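Local coordinates for Lin1840 protein (Listeria innocua serovar 6a, PDB 4ZOC) that probably hydrolyses terminal, non-reducing beta-D-glucosyl residues to release beta-D-glucose, as a family 3 beta-glucosidase involved in beta-1,2-glucan metabolism, at residues A[22-27]-A[298-303]; A[57-62]-A[87-92]; A[133-138]-A[187-192]; A[233-238]-A[268-273]. The protein carries 2 engineered substitutions. One frame throughout, in Å; residues are numbered along the deposited sequence.

Contact 1: residues A[22-27]-A[298-303]; sequences CLQLSP and VDLEMM
Gln24 and Met302 both turn CG away from their own backbone nitrogens (chi1 -173° and -180°), which lays the two side chains side by side, pointing the same way. Met302 CG lies 3.4 Å from Gln24 OE1, and the bend at chi3 (-64°) returns Met302 CE to the same oxygen at an equal distance. This amide oxygen is buried without a hydrogen-bond partner, whereas Gln24 NE2 is tied to Ser59 OG on the next strand, which helps set the rotation of the amide. Leu300 crosses Gln24 at about a right angle, with Leu300 CD1 3.9 Å from Gln24 CB; its branched end also reaches the backbone, Leu300 CD1 lying 3.5 Å from Leu23 C. The two backbones run parallel, joined by Glu301 N to Cys22 O (2.9 Å), Gln24 N to Glu301 O (3.1 Å) and Met303 N to Gln24 O (3.0 Å). These are the first and last strands of the TIM barrel in the N-terminal domain of glycoside hydrolase family 3, and their pairing closes the cylinder. Gln24 and Met302 share its inner face, while Leu23 and Glu301 lie on the other. There the Glu301 carboxylate bonds Thr304 OG1 and the backbone nitrogens of Cys306 and Tyr307, at the start of helix 306-316. At one end of the pairing the slim Cys22 side chain fits against the Asp299 backbone, Cys22 CB being 3.2 Å from Asp299 O. At the other, flexible Met303 folds back and its SD accepts a weak hydrogen bond from Ser26 N at 3.4 Å.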
loop_
_atom_site.group_PDB
_atom_site.type_symbol
_atom_site.label_atom_id
_atom_site.label_comp_id
_atom_site.label_asym_id
_atom_site.label_seq_id
_atom_site.Cartn_x
_atom_site.Cartn_y
_atom_site.Cartn_z
ATOM N N CYS A 22 15.082 11.893 32.732
ATOM C CA CYS A 22 14.349 11.436 31.564
ATOM C C CYS A 22 14.713 12.152 30.251
ATOM O O CYS A 22 13.954 12.047 29.280
ATOM C CB CYS A 22 12.820 11.554 31.797
ATOM S SG CYS A 22 12.269 10.574 33.216
ATOM N N LEU A 23 15.868 12.837 30.230
ATOM C CA LEU A 23 16.393 13.533 29.082
ATOM C C LEU A 23 17.722 12.911 28.585
ATOM O O LEU A 23 18.626 12.610 29.362
ATOM C CB LEU A 23 16.617 14.960 29.433
ATOM C CG LEU A 23 17.270 15.815 28.355
ATOM C CD1 LEU A 23 16.352 16.087 27.200
ATOM C CD2 LEU A 23 17.736 17.075 29.005
ATOM N N GLN A 24 17.808 12.734 27.279
ATOM C CA GLN A 24 19.033 12.315 26.600
ATOM C C GLN A 24 19.543 13.401 25.666
ATOM O O GLN A 24 18.774 13.970 24.871
ATOM C CB GLN A 24 18.807 10.999 25.814
ATOM C CG GLN A 24 20.046 10.402 25.218
ATOM C CD GLN A 24 19.700 9.166 24.464
ATOM O OE1 GLN A 24 18.966 9.221 23.433
ATOM N NE2 GLN A 24 20.163 8.019 24.964
ATOM N N LEU A 25 20.865 13.656 25.767
ATOM C CA LEU A 25 21.543 14.706 25.004
ATOM C C LEU A 25 22.738 14.223 24.223
ATOM O O LEU A 25 23.369 13.259 24.618
ATOM C CB LEU A 25 21.961 15.856 25.921
ATOM C CG LEU A 25 20.851 16.488 26.666
ATOM C CD1 LEU A 25 21.522 17.511 27.598
ATOM C CD2 LEU A 25 19.841 17.184 25.805
ATOM N N SER A 26 23.063 14.946 23.137
ATOM C CA SER A 26 24.288 14.709 22.388
ATOM C C SER A 26 25.487 15.053 23.290
ATOM O O SER A 26 25.329 15.886 24.208
ATOM C CB SER A 26 24.309 15.608 21.183
ATOM O OG SER A 26 23.362 15.152 20.223
ATOM N N PRO A 27 26.668 14.467 23.039
ATOM C CA PRO A 27 27.743 14.610 24.036
ATOM C C PRO A 27 28.256 16.049 24.239
ATOM O O PRO A 27 28.738 16.434 25.349
ATOM C CB PRO A 27 28.859 13.747 23.485
ATOM C CG PRO A 27 28.557 13.605 21.985
ATOM C CD PRO A 27 27.040 13.519 21.984
ATOM N N VAL A 298 6.810 6.384 28.034
ATOM C CA VAL A 298 8.088 6.748 27.422
ATOM C C VAL A 298 8.938 7.290 28.575
ATOM O O VAL A 298 8.552 8.247 29.210
ATOM C CB VAL A 298 7.937 7.820 26.310
ATOM C CG1 VAL A 298 9.304 8.255 25.835
ATOM C CG2 VAL A 298 7.146 7.280 25.128
ATOM N N ASP A 299 10.066 6.649 28.810
ATOM C CA ASP A 299 10.935 6.985 29.929
ATOM C C ASP A 299 11.974 8.011 29.641
ATOM O O ASP A 299 12.508 8.618 30.569
ATOM C CB ASP A 299 11.605 5.746 30.444
ATOM C CG ASP A 299 10.591 4.692 30.861
ATOM O OD1 ASP A 299 9.538 5.067 31.463
ATOM O OD2 ASP A 299 10.895 3.504 30.673
ATOM N N LEU A 300 12.340 8.152 28.365
ATOM C CA LEU A 300 13.580 8.895 27.990
ATOM C C LEU A 300 13.359 9.589 26.682
ATOM O O LEU A 300 13.107 8.900 25.679
ATOM C CB LEU A 300 14.746 7.888 27.931
ATOM C CG LEU A 300 16.149 8.456 27.688
ATOM C CD1 LEU A 300 16.527 9.616 28.642
ATOM C CD2 LEU A 300 17.185 7.314 27.634
ATOM N N GLU A 301 13.413 10.915 26.709
ATOM C CA GLU A 301 13.150 11.785 25.584
ATOM C C GLU A 301 14.451 12.096 24.873
ATOM O O GLU A 301 15.359 12.703 25.446
ATOM C CB GLU A 301 12.467 13.070 26.036
ATOM C CG GLU A 301 12.176 14.037 24.883
ATOM C CD GLU A 301 11.264 15.119 25.222
ATOM O OE1 GLU A 301 10.962 15.275 26.422
ATOM O OE2 GLU A 301 10.887 15.874 24.280
ATOM N N MET A 302 14.541 11.612 23.626
ATOM C CA MET A 302 15.771 11.738 22.898
ATOM C C MET A 302 15.880 13.115 22.202
ATOM O O MET A 302 15.247 13.370 21.154
ATOM C CB MET A 302 15.846 10.628 21.835
ATOM C CG MET A 302 17.129 10.691 21.025
ATOM S SD MET A 302 17.328 9.438 19.726
ATOM C CE MET A 302 17.391 7.906 20.665
ATOM N N MET A 303 16.661 14.038 22.808
ATOM C CA MET A 303 17.056 15.334 22.130
ATOM C C MET A 303 15.984 16.358 21.826
ATOM O O MET A 303 16.141 17.261 21.041
ATOM C CB MET A 303 17.902 15.028 20.925
ATOM C CG MET A 303 19.369 14.833 21.317
ATOM S SD MET A 303 20.126 16.346 22.040
ATOM C CE MET A 303 20.306 17.363 20.573
#

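Contact 2: residues A[57-62]-A[87-92]; sequences AGSVLG and VFMADV
Val60 lies over one face of the Phe88 ring, with Val60 CB 4.0 Å from the Phe88 ring centroid in a CH-pi contact. Val60 CG2 is over the same face, offset toward the rim and 3.7 Å from Phe88 CE2, whereas Val60 CG1 falls outside the ring outline, 3.7 Å from Phe88 CD2. A beta-branched residue suits this place, since CB and one methyl lie over the ring while the other sits beside its rim; Phe88 also packs on Met69, Ile72 and Gln73 of helix 66-79. On the opposite face of the sheet, the hydroxyl of Ser59 is turned away from its own backbone nitrogen (chi1 176°) and gives a hydrogen bond to Val87 O at 2.7 Å, arriving from 45° above the carbonyl plane. Val60 N reaches the same oxygen at 3.0 Å, so two donors grip it. Met89 CE covers this buried hydroxyl at 3.6 Å from Ser59 OG. Further along, Met89 N binds Val60 O, and Gly62 N binds Met89 O at 2.8 Å, where glycine suits a backbone with positive phi. Strand 59-61, helix 66-79 and strand 87-90 form a beta-alpha-beta crossover, the repeating unit of a TIM barrel.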
loop_
_atom_site.group_PDB
_atom_site.type_symbol
_atom_site.label_atom_id
_atom_site.label_comp_id
_atom_site.label_asym_id
_atom_site.label_seq_id
_atom_site.Cartn_x
_atom_site.Cartn_y
_atom_site.Cartn_z
ATOM N N ALA A 57 20.918 15.390 33.524
ATOM C CA ALA A 57 20.439 14.558 32.408
ATOM C C ALA A 57 20.724 13.107 32.576
ATOM O O ALA A 57 21.713 12.705 33.186
ATOM C CB ALA A 57 21.046 15.078 31.104
ATOM N N GLY A 58 19.823 12.247 32.057
ATOM C CA GLY A 58 19.948 10.809 32.317
ATOM C C GLY A 58 20.930 10.134 31.413
ATOM O O GLY A 58 21.593 9.142 31.793
ATOM N N SER A 59 21.071 10.655 30.204
ATOM C CA SER A 59 21.837 9.881 29.224
ATOM C C SER A 59 22.479 10.745 28.143
ATOM O O SER A 59 21.980 11.782 27.817
ATOM C CB SER A 59 20.827 8.813 28.615
ATOM O OG SER A 59 21.440 8.048 27.575
ATOM N N VAL A 60 23.570 10.231 27.562
ATOM C CA VAL A 60 24.212 10.694 26.391
ATOM C C VAL A 60 23.936 9.797 25.218
ATOM O O VAL A 60 23.989 8.588 25.369
ATOM C CB VAL A 60 25.735 10.646 26.627
ATOM C CG1 VAL A 60 26.485 11.120 25.396
ATOM C CG2 VAL A 60 26.074 11.555 27.788
ATOM N N LEU A 61 23.654 10.365 24.032
ATOM C CA LEU A 61 23.750 9.490 22.841
ATOM C C LEU A 61 24.746 9.994 21.829
ATOM O O LEU A 61 24.912 11.217 21.621
ATOM C CB LEU A 61 22.420 9.218 22.173
ATOM C CG LEU A 61 22.006 10.243 21.116
ATOM C CD1 LEU A 61 20.806 9.706 20.379
ATOM C CD2 LEU A 61 21.664 11.458 21.919
ATOM N N GLY A 62 25.480 9.043 21.263
ATOM C CA GLY A 62 26.421 9.337 20.258
ATOM C C GLY A 62 27.735 10.001 20.734
ATOM O O GLY A 62 28.285 10.840 20.029
ATOM N N VAL A 87 24.206 7.208 31.388
ATOM C CA VAL A 87 24.256 6.017 30.516
ATOM C C VAL A 87 24.462 6.493 29.071
ATOM O O VAL A 87 23.883 7.508 28.683
ATOM C CB VAL A 87 22.980 5.066 30.665
ATOM C CG1 VAL A 87 21.670 5.840 30.448
ATOM C CG2 VAL A 87 23.180 3.850 29.786
ATOM N N PHE A 88 25.362 5.816 28.340
ATOM C CA PHE A 88 25.828 6.192 26.990
ATOM C C PHE A 88 25.286 5.198 25.986
ATOM O O PHE A 88 25.522 3.973 26.090
ATOM C CB PHE A 88 27.365 6.153 26.947
ATOM C CG PHE A 88 28.028 7.327 27.651
ATOM C CD1 PHE A 88 28.105 7.375 29.058
ATOM C CD2 PHE A 88 28.506 8.402 26.907
ATOM C CE1 PHE A 88 28.674 8.473 29.664
ATOM C CE2 PHE A 88 29.115 9.498 27.505
ATOM C CZ PHE A 88 29.173 9.546 28.899
ATOM N N MET A 89 24.581 5.727 25.006
ATOM C CA MET A 89 23.960 4.930 23.976
ATOM C C MET A 89 24.431 5.353 22.585
ATOM O O MET A 89 24.842 6.524 22.360
ATOM C CB MET A 89 22.458 5.133 24.057
ATOM C CG MET A 89 21.873 5.020 25.442
ATOM S SD MET A 89 20.120 4.634 25.452
ATOM C CE MET A 89 19.798 4.884 27.181
ATOM N N ALA A 90 24.392 4.400 21.642
ATOM C CA ALA A 90 24.900 4.737 20.301
ATOM C C ALA A 90 24.255 3.861 19.250
ATOM O O ALA A 90 23.701 2.803 19.564
ATOM C CB ALA A 90 26.405 4.547 20.272
ATOM N N ASP A 91 24.355 4.300 18.006
ATOM C CA ASP A 91 23.889 3.492 16.864
ATOM C C ASP A 91 24.995 2.563 16.366
ATOM O O ASP A 91 25.826 3.002 15.582
ATOM C CB ASP A 91 23.446 4.443 15.757
ATOM C CG ASP A 91 22.114 5.120 16.122
ATOM O OD1 ASP A 91 21.058 4.426 16.184
ATOM O OD2 ASP A 91 22.133 6.284 16.317
ATOM N N VAL A 92 25.016 1.325 16.890
ATOM C CA VAL A 92 25.856 0.235 16.440
ATOM C C VAL A 92 24.974 -0.779 15.747
ATOM O O VAL A 92 24.367 -1.620 16.351
ATOM C CB VAL A 92 26.763 -0.305 17.590
ATOM C CG1 VAL A 92 27.882 -1.125 16.986
ATOM C CG2 VAL A 92 27.152 0.905 18.446
#

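Contact 3: residues A[133-138]-A[187-192]; sequences VTFSPM and AACVKH
Val133 meets Ala187 where two neighbouring parallel strands of the TIM barrel begin, with Val133 CG2 4.1 Å from Ala187 CB and Thr134 N bonded to Ala187 O at 2.9 Å. Ala187 is small enough to sit beside the branched Val133 on the same face of the sheet. Next comes a Cys sulfur-aromatic contact: Cys189 SG stands at the edge of the Phe135 ring, 4.0 Å from Phe135 CD1, near the ring plane. Beyond it Lys191 reaches across to the turn at Phe135. Its first torsion sets CG between the backbone nitrogen and carbonyl carbon (chi1 67°), and the rest of the chain is extended, which carries Lys191 NZ to Phe135 O at 2.8 Å. The ammonium group also has a long, weak ion pair with Asp91, so a long, charged side chain is well placed here.

The backbone turns that position these groups form the second shell. Phe135 is the centre of an inverse gamma turn, and a cis peptide precedes Pro137; across this bend the pairing shifts by one residue before Lys191 N bonds Pro137 O at 3.1 Å. In between, Cys189 N donates to Ser136 O at 3.1 Å, arriving 40° out of the carbonyl plane. Farther out, Ser136 OG is held by Tyr172 OH of helix 158-173, against which Pro137 packs through Met168 and Val169. A second cis peptide joins Lys191 to His192, and Lys191 CG lies over the centre of the imidazole. His192 ND1 is held by Asp140 OD2, and His192 CE1 lies 3.9 Å from Met138 CG.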
loop_
_atom_site.group_PDB
_atom_site.type_symbol
_atom_site.label_atom_id
_atom_site.label_comp_id
_atom_site.label_asym_id
_atom_site.label_seq_id
_atom_site.Cartn_x
_atom_site.Cartn_y
_atom_site.Cartn_z
ATOM N N VAL A 133 24.882 0.992 25.485
ATOM C CA VAL A 133 23.690 0.511 24.772
ATOM C C VAL A 133 23.820 0.738 23.287
ATOM O O VAL A 133 24.300 1.781 22.867
ATOM C CB VAL A 133 22.417 1.384 25.197
ATOM C CG1 VAL A 133 21.122 0.953 24.553
ATOM C CG2 VAL A 133 22.228 1.386 26.679
ATOM N N THR A 134 23.331 -0.210 22.490
ATOM C CA THR A 134 23.151 0.064 21.080
ATOM C C THR A 134 21.701 0.047 20.666
ATOM O O THR A 134 20.933 -0.811 21.125
ATOM C CB THR A 134 23.933 -0.935 20.197
ATOM O OG1 THR A 134 23.703 -0.611 18.817
ATOM C CG2 THR A 134 23.499 -2.448 20.400
ATOM N N PHE A 135 21.396 0.905 19.694
ATOM C CA PHE A 135 20.061 1.017 19.113
ATOM C C PHE A 135 19.884 -0.021 17.991
ATOM O O PHE A 135 19.780 0.333 16.783
ATOM C CB PHE A 135 19.835 2.395 18.631
ATOM C CG PHE A 135 19.925 3.502 19.727
ATOM C CD1 PHE A 135 19.211 3.351 20.996
ATOM C CD2 PHE A 135 20.671 4.669 19.493
ATOM C CE1 PHE A 135 19.286 4.318 21.920
ATOM C CE2 PHE A 135 20.657 5.692 20.421
ATOM C CZ PHE A 135 19.951 5.501 21.618
ATOM N N SER A 136 19.942 -1.276 18.390
ATOM C CA SER A 136 19.854 -2.427 17.521
ATOM C C SER A 136 19.431 -3.620 18.370
ATOM O O SER A 136 19.718 -3.662 19.569
ATOM C CB SER A 136 21.227 -2.697 16.847
ATOM O OG SER A 136 21.296 -3.920 16.142
ATOM N N PRO A 137 18.689 -4.580 17.810
ATOM C CA PRO A 137 18.285 -4.810 16.415
ATOM C C PRO A 137 17.089 -3.952 15.934
ATOM O O PRO A 137 16.191 -3.586 16.694
ATOM C CB PRO A 137 17.911 -6.268 16.416
ATOM C CG PRO A 137 17.360 -6.496 17.779
ATOM C CD PRO A 137 18.257 -5.674 18.681
ATOM N N MET A 138 17.087 -3.642 14.619
ATOM C CA MET A 138 15.921 -3.084 13.959
ATOM C C MET A 138 15.082 -4.248 13.411
ATOM O O MET A 138 15.544 -5.048 12.546
ATOM C CB MET A 138 16.409 -2.136 12.863
ATOM C CG MET A 138 15.332 -1.368 12.167
ATOM S SD MET A 138 14.567 -2.311 10.814
ATOM C CE MET A 138 13.924 -0.903 9.886
ATOM N N ALA A 187 24.017 -3.526 26.382
ATOM C CA ALA A 187 22.565 -3.599 26.258
ATOM C C ALA A 187 22.132 -3.350 24.811
ATOM O O ALA A 187 22.633 -2.454 24.115
ATOM C CB ALA A 187 21.894 -2.641 27.171
ATOM N N ALA A 188 21.128 -4.126 24.406
ATOM C CA ALA A 188 20.459 -3.949 23.129
ATOM C C ALA A 188 19.168 -3.182 23.321
ATOM O O ALA A 188 18.567 -3.260 24.366
ATOM C CB ALA A 188 20.212 -5.320 22.503
ATOM N N CYS A 189 18.743 -2.446 22.293
ATOM C CA CYS A 189 17.525 -1.721 22.250
ATOM C C CYS A 189 16.797 -2.090 20.938
ATOM O O CYS A 189 17.210 -1.725 19.855
ATOM C CB CYS A 189 17.781 -0.224 22.224
ATOM S SG CYS A 189 16.343 0.811 22.169
ATOM N N VAL A 190 15.681 -2.763 21.103
ATOM C CA VAL A 190 14.787 -3.177 19.993
ATOM C C VAL A 190 14.183 -1.936 19.393
ATOM O O VAL A 190 13.726 -1.095 20.148
ATOM C CB VAL A 190 13.673 -4.132 20.551
ATOM C CG1 VAL A 190 12.510 -4.356 19.599
ATOM C CG2 VAL A 190 14.249 -5.510 20.881
ATOM N N LYS A 191 14.084 -1.832 18.065
ATOM C CA LYS A 191 13.427 -0.676 17.466
ATOM C C LYS A 191 12.746 -1.184 16.149
ATOM O O LYS A 191 13.116 -2.289 15.656
ATOM C CB LYS A 191 14.410 0.495 17.206
ATOM C CG LYS A 191 15.432 0.184 16.143
ATOM C CD LYS A 191 16.533 1.219 16.133
ATOM C CE LYS A 191 17.423 1.161 14.931
ATOM N NZ LYS A 191 18.506 2.126 15.027
ATOM N N HIS A 192 11.759 -0.467 15.653
ATOM C CA HIS A 192 11.123 0.720 16.178
ATOM C C HIS A 192 9.681 0.308 16.485
ATOM O O HIS A 192 8.939 -0.125 15.597
ATOM C CB HIS A 192 11.093 1.891 15.121
ATOM C CG HIS A 192 12.439 2.282 14.611
ATOM N ND1 HIS A 192 13.035 1.649 13.539
ATOM C CD2 HIS A 192 13.299 3.272 14.993
ATOM C CE1 HIS A 192 14.234 2.197 13.324
ATOM N NE2 HIS A 192 14.397 3.194 14.178
#

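Contact 4: residues A[233-238]-A[268-273]; sequences LVMTAF and ISAWGA. Engineered in segment 268-273: Ala270 (natural residue Asp). With BGC (beta-D-glucopyranose), chain G.
Met235 and Ile268 are parallel-paired near the ends of strands 233-236 and 266-268 of the TIM barrel, and packing here is close: Met235 CB lies 3.8 Å from Ile268 CG2, while Thr236 N binds Ile268 O at 2.8 Å. Just beyond, the Thr236 hydroxyl sits between its own backbone nitrogen and carbonyl carbon (chi1 74°), facing the other segment, and accepts a hydrogen bond from Ala270 N, 3.1 Å from Thr236 OG1. The same hydroxyl is hydrogen-bonded to Thr247 OG1. Ala270, an engineered replacement of the natural aspartate, places its methyl over one face of Phe238, with Ala270 CB 3.7 Å from Phe238 CZ. At the edge of that ring, in its plane, lies Trp271 O, which also bonds Arg572 of the second subunit.

The partly exposed Trp271 is the looser side. Its indole leads away from strand 233-236 and offers a face to the bound glucose, whose C1 sits over the ring system, 3.8 Å from Trp271 CE2; a broad flat group suits a sugar's C-H bonds. A type II turn from Ala270 to Ala273 is closed by Ala273 N on Ala270 O. From the opposite face of that carbonyl, Ser269 OG donates to Ala270 O at 2.8 Å.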
loop_
_atom_site.group_PDB
_atom_site.type_symbol
_atom_site.label_atom_id
_atom_site.label_comp_id
_atom_site.label_asym_id
_atom_site.label_seq_id
_atom_site.Cartn_x
_atom_site.Cartn_y
_atom_site.Cartn_z
ATOM N N LEU A 233 16.204 -2.605 26.246
ATOM C CA LEU A 233 15.434 -1.402 25.975
ATOM C C LEU A 233 14.550 -1.596 24.723
ATOM O O LEU A 233 14.817 -2.487 23.925
ATOM C CB LEU A 233 16.333 -0.195 25.698
ATOM C CG LEU A 233 17.210 0.346 26.850
ATOM C CD1 LEU A 233 18.493 -0.437 26.994
ATOM C CD2 LEU A 233 17.493 1.837 26.604
ATOM N N VAL A 234 13.538 -0.774 24.585
ATOM C CA VAL A 234 12.755 -0.649 23.374
ATOM C C VAL A 234 12.719 0.811 22.983
ATOM O O VAL A 234 12.657 1.686 23.848
ATOM C CB VAL A 234 11.346 -1.209 23.580
ATOM C CG1 VAL A 234 10.451 -1.002 22.345
ATOM C CG2 VAL A 234 11.443 -2.674 23.875
ATOM N N MET A 235 12.708 1.102 21.681
ATOM C CA MET A 235 12.627 2.481 21.207
ATOM C C MET A 235 11.319 2.666 20.434
ATOM O O MET A 235 10.900 1.747 19.705
ATOM C CB MET A 235 13.815 2.812 20.253
ATOM C CG MET A 235 13.754 4.183 19.609
ATOM S SD MET A 235 14.971 4.460 18.324
ATOM C CE MET A 235 16.480 4.421 19.306
ATOM N N THR A 236 10.655 3.810 20.627
ATOM C CA THR A 236 9.373 4.094 19.892
ATOM C C THR A 236 9.586 4.327 18.389
ATOM O O THR A 236 10.734 4.538 17.961
ATOM C CB THR A 236 8.674 5.324 20.478
ATOM O OG1 THR A 236 9.356 6.545 20.087
ATOM C CG2 THR A 236 8.492 5.158 22.002
ATOM N N ALA A 237 8.482 4.262 17.606
ATOM C CA ALA A 237 8.565 4.533 16.173
ATOM C C ALA A 237 8.057 5.958 15.848
ATOM O O ALA A 237 7.254 6.530 16.566
ATOM C CB ALA A 237 7.693 3.499 15.424
ATOM N N PHE A 238 8.505 6.477 14.703
ATOM C CA PHE A 238 8.016 7.729 14.206
ATOM C C PHE A 238 6.583 7.767 13.714
ATOM O O PHE A 238 5.944 8.859 13.714
ATOM C CB PHE A 238 8.893 8.208 13.082
ATOM C CG PHE A 238 10.268 8.596 13.502
ATOM C CD1 PHE A 238 10.450 9.658 14.397
ATOM C CD2 PHE A 238 11.369 7.943 12.997
ATOM C CE1 PHE A 238 11.712 10.068 14.740
ATOM C CE2 PHE A 238 12.658 8.369 13.349
ATOM C CZ PHE A 238 12.821 9.388 14.238
ATOM N N ILE A 268 12.607 4.314 25.228
ATOM C CA ILE A 268 13.221 5.571 24.751
ATOM C C ILE A 268 12.530 5.991 23.465
ATOM O O ILE A 268 12.136 5.147 22.635
ATOM C CB ILE A 268 14.798 5.361 24.525
ATOM C CG1 ILE A 268 15.478 6.705 24.161
ATOM C CG2 ILE A 268 15.075 4.277 23.476
ATOM C CD1 ILE A 268 17.026 6.593 23.904
ATOM N N SER A 269 12.324 7.278 23.310
ATOM C CA SER A 269 11.813 7.809 22.074
ATOM C C SER A 269 12.795 7.702 20.971
ATOM O O SER A 269 13.999 7.822 21.181
ATOM C CB SER A 269 11.368 9.281 22.230
ATOM O OG SER A 269 12.450 10.233 22.186
ATOM N N ALA A 270 12.295 7.516 19.740
ATOM C CA ALA A 270 13.087 7.851 18.581
ATOM C C ALA A 270 13.431 9.363 18.632
ATOM O O ALA A 270 12.799 10.148 19.426
ATOM C CB ALA A 270 12.367 7.449 17.305
ATOM N N TRP A 271 14.386 9.824 17.790
ATOM C CA TRP A 271 14.866 11.184 17.869
ATOM C C TRP A 271 13.764 12.211 17.634
ATOM O O TRP A 271 13.168 12.250 16.592
ATOM C CB TRP A 271 15.993 11.435 16.914
ATOM C CG TRP A 271 16.651 12.812 16.981
ATOM C CD1 TRP A 271 16.081 14.004 16.672
ATOM C CD2 TRP A 271 18.005 13.102 17.332
ATOM N NE1 TRP A 271 16.980 15.015 16.779
ATOM C CE2 TRP A 271 18.183 14.488 17.170
ATOM C CE3 TRP A 271 19.109 12.318 17.624
ATOM C CZ2 TRP A 271 19.413 15.120 17.398
ATOM C CZ3 TRP A 271 20.313 12.944 17.899
ATOM C CH2 TRP A 271 20.468 14.320 17.739
ATOM N N GLY A 272 13.539 13.052 18.662
ATOM C CA GLY A 272 12.547 14.066 18.635
ATOM C C GLY A 272 11.091 13.579 18.572
ATOM O O GLY A 272 10.198 14.428 18.452
ATOM N N ALA A 273 10.811 12.264 18.692
ATOM C CA ALA A 273 9.494 11.767 18.405
ATOM C C ALA A 273 8.482 12.232 19.467
ATOM O O ALA A 273 7.251 12.249 19.233
ATOM C CB ALA A 273 9.522 10.244 18.376
HETATM C C2 BGC G . 18.874 14.112 12.917
HETATM C C3 BGC G . 17.469 13.444 13.105
HETATM C C4 BGC G . 17.497 11.889 12.875
HETATM C C5 BGC G . 18.653 11.342 13.743
HETATM C C6 BGC G . 18.719 9.859 13.562
HETATM C C1 BGC G . 19.818 13.442 13.850
HETATM O O1 BGC G . 21.121 14.069 13.792
HETATM O O2 BGC G . 18.836 15.508 13.194
HETATM O O3 BGC G . 16.517 14.087 12.231
HETATM O O4 BGC G . 16.197 11.232 13.123
HETATM O O5 BGC G . 19.905 12.066 13.506
HETATM O O6 BGC G . 19.109 9.609 12.214
#

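How the contacts relate
All four contacts belong to one eight-stranded parallel barrel within the N-terminal domain. Contact 1 pairs strand 23-25 with 301-302, and the other three lie in the intervening chain in series: contact 2 joins 59-61 with 87-90, contact 3 joins 133-134 with 187-193, contact 4 joins 233-236 with 266-268. Strand 23-25 adjoins 59-61, 87-90 adjoins 133-134, and 187-193 adjoins 233-236. Contact centres are about 8 Å apart for contacts 1 and 2 and about 15 Å for contacts 1 and 3. Leu300 O and Ser269 N link contacts 1 and 4, completing the ring. Inside it, Phe135, Met235 and Met302 meet, close to the glucose pocket, to which Trp271 contributes.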